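Local coordinates for protein soluble lytic murein transglycosylase (Pseudomonas aeruginosa, PDB 5OHU) that cleaves the glycan strands of bacterial cell-wall peptidoglycan as a lytic transglycosylase of the Slt family, acting both exolytically and endolytically, at residues N117-K122 with E127-Y132. Numbering follows the deposited sequence.
Sequences NYYDPK and ELDCLY. With PO4 (phosphate ion), chain E; PO4 (phosphate ion), chain F.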
# COMPACT_ATOMS: atom_id res chain seq x y z
N ASN A 117 5.23 -8.99 -31.81
CA ASN A 117 6.29 -9.84 -31.29
C ASN A 117 6.79 -9.32 -29.95
O ASN A 117 7.28 -10.09 -29.13
CB ASN A 117 7.45 -9.93 -32.28
CG ASN A 117 7.17 -10.87 -33.43
OD1 ASN A 117 6.17 -11.60 -33.43
ND2 ASN A 117 8.07 -10.89 -34.42
N TYR A 118 6.67 -8.01 -29.72
CA TYR A 118 7.24 -7.40 -28.53
C TYR A 118 6.24 -6.79 -27.58
O TYR A 118 6.64 -6.38 -26.48
CB TYR A 118 8.28 -6.34 -28.92
CG TYR A 118 9.53 -7.00 -29.40
CD1 TYR A 118 10.51 -7.40 -28.51
CD2 TYR A 118 9.69 -7.30 -30.74
CE1 TYR A 118 11.63 -8.04 -28.95
CE2 TYR A 118 10.81 -7.94 -31.18
CZ TYR A 118 11.79 -8.29 -30.28
OH TYR A 118 12.91 -8.94 -30.73
N TYR A 119 4.95 -6.74 -27.93
CA TYR A 119 3.95 -6.21 -27.02
C TYR A 119 3.82 -7.10 -25.78
O TYR A 119 3.52 -8.29 -25.89
CB TYR A 119 2.60 -6.09 -27.71
CG TYR A 119 1.49 -5.87 -26.72
CD1 TYR A 119 1.45 -4.74 -25.94
CD2 TYR A 119 0.49 -6.82 -26.54
CE1 TYR A 119 0.46 -4.54 -25.01
CE2 TYR A 119 -0.51 -6.63 -25.61
CZ TYR A 119 -0.53 -5.49 -24.85
OH TYR A 119 -1.53 -5.28 -23.93
N ASP A 120 4.01 -6.50 -24.61
CA ASP A 120 3.91 -7.19 -23.33
C ASP A 120 2.78 -6.61 -22.49
O ASP A 120 2.94 -5.50 -21.94
CB ASP A 120 5.22 -7.08 -22.55
CG ASP A 120 5.25 -7.98 -21.31
OD1 ASP A 120 4.20 -8.57 -20.95
OD2 ASP A 120 6.34 -8.16 -20.73
N PRO A 121 1.67 -7.32 -22.31
CA PRO A 121 0.62 -6.81 -21.41
C PRO A 121 1.12 -6.47 -20.02
O PRO A 121 0.59 -5.55 -19.38
CB PRO A 121 -0.38 -7.98 -21.34
CG PRO A 121 -0.14 -8.78 -22.57
CD PRO A 121 1.30 -8.58 -22.98
N LYS A 122 2.14 -7.18 -19.54
CA LYS A 122 2.63 -6.98 -18.18
C LYS A 122 3.45 -5.71 -18.03
O LYS A 122 3.86 -5.40 -16.91
CB LYS A 122 3.44 -8.19 -17.73
CG LYS A 122 2.57 -9.41 -17.50
CD LYS A 122 1.24 -9.03 -16.84
CE LYS A 122 0.02 -9.44 -17.69
NZ LYS A 122 -1.27 -9.12 -17.03
N GLU A 127 -1.55 2.59 -22.98
CA GLU A 127 -1.39 2.99 -24.37
C GLU A 127 -1.07 1.80 -25.26
O GLU A 127 -1.60 1.68 -26.37
CB GLU A 127 -0.29 4.05 -24.47
CG GLU A 127 -0.07 4.57 -25.88
CD GLU A 127 1.06 5.60 -25.96
OE1 GLU A 127 1.27 6.16 -27.05
OE2 GLU A 127 1.72 5.87 -24.93
N LEU A 128 -0.20 0.90 -24.80
CA LEU A 128 0.12 -0.28 -25.60
C LEU A 128 -1.07 -1.23 -25.68
O LEU A 128 -1.36 -1.80 -26.74
CB LEU A 128 1.34 -0.99 -25.02
CG LEU A 128 2.65 -0.21 -24.91
CD1 LEU A 128 3.66 -1.02 -24.12
CD2 LEU A 128 3.21 0.13 -26.30
N ASP A 129 -1.78 -1.42 -24.57
CA ASP A 129 -3.00 -2.23 -24.59
C ASP A 129 -3.97 -1.72 -25.65
O ASP A 129 -4.56 -2.50 -26.40
CB ASP A 129 -3.66 -2.23 -23.21
CG ASP A 129 -2.74 -2.77 -22.12
OD1 ASP A 129 -1.67 -3.35 -22.44
OD2 ASP A 129 -3.09 -2.62 -20.92
N CYS A 130 -4.11 -0.40 -25.76
CA CYS A 130 -5.03 0.14 -26.76
C CYS A 130 -4.51 -0.08 -28.17
O CYS A 130 -5.28 -0.47 -29.06
CB CYS A 130 -5.28 1.61 -26.47
SG CYS A 130 -6.43 1.69 -25.06
N LEU A 131 -3.21 0.14 -28.40
CA LEU A 131 -2.62 -0.20 -29.69
C LEU A 131 -2.81 -1.68 -29.99
O LEU A 131 -3.05 -2.06 -31.14
CB LEU A 131 -1.14 0.18 -29.70
CG LEU A 131 -0.91 1.69 -29.64
CD1 LEU A 131 0.56 2.02 -29.42
CD2 LEU A 131 -1.39 2.30 -30.94
N TYR A 132 -2.72 -2.54 -28.97
CA TYR A 132 -2.92 -3.97 -29.21
C TYR A 132 -4.36 -4.27 -29.61
O TYR A 132 -4.60 -5.09 -30.50
CB TYR A 132 -2.52 -4.78 -27.98
CG TYR A 132 -2.59 -6.27 -28.18
CD1 TYR A 132 -1.80 -6.90 -29.15
CD2 TYR A 132 -3.46 -7.05 -27.40
CE1 TYR A 132 -1.87 -8.29 -29.34
CE2 TYR A 132 -3.53 -8.43 -27.57
CZ TYR A 132 -2.73 -9.04 -28.53
OH TYR A 132 -2.82 -10.41 -28.68
P PO4 E . 0.40 -7.18 -13.75
O1 PO4 E . -0.25 -6.56 -12.53
O2 PO4 E . 1.81 -6.66 -13.89
O3 PO4 E . -0.40 -6.83 -14.98
O4 PO4 E . 0.43 -8.68 -13.60
P PO4 F . -1.47 -12.76 -31.72
O1 PO4 F . -2.12 -11.55 -31.10
O2 PO4 F . -0.97 -12.43 -33.11
O3 PO4 F . -2.46 -13.90 -31.81
O4 PO4 F . -0.31 -13.17 -30.84
O HOH W 1 1.15 -3.09 -21.44
O HOH W 2 -1.68 -4.49 -19.22
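Tyr119 OH donates to Asp129 OD1 across only 2.4 Å, a very short hydrogen bond whose exact length is doubtful. OD1 lies at the ring edge, in plane, yet the carboxylate is turned 84° from the tyrosine ring. The same ring lies against Tyr132 in an offset stack: the centroids are 4.5 Å apart, the planes 22° apart, and Tyr119 CE2 comes within 3.3 Å of Tyr132 CG. Tyr132 CB adds a CH-pi contact over that face, 3.8 Å from the Tyr119 centroid. Leu128 CB meets the ring's edge at CE1, 3.7 Å away, while the opposite face carries Pro121 N. With CG anti to the backbone N (chi1 166°), Tyr119 reaches across to the helix. A water donates to Asp129 OD2 (2.9 Å) and appears to bridge to Pro121 O, a leg whose short length is doubtful; Arg151 forms a weak, long ion pair with the carboxylate. Tyr132 OH donates to a phosphate, probably from the crystallisation liquor. Leu128 also packs on Leu100 and Leu103 of helix 95-108. Here an Asx turn (Lys122 N to Asp120 OD1) shapes the loop, and Tyr119 pins this interhelical connection onto helix 126-138 within the alpha-superhelical part of the chain, as in Slt70-like enzymes.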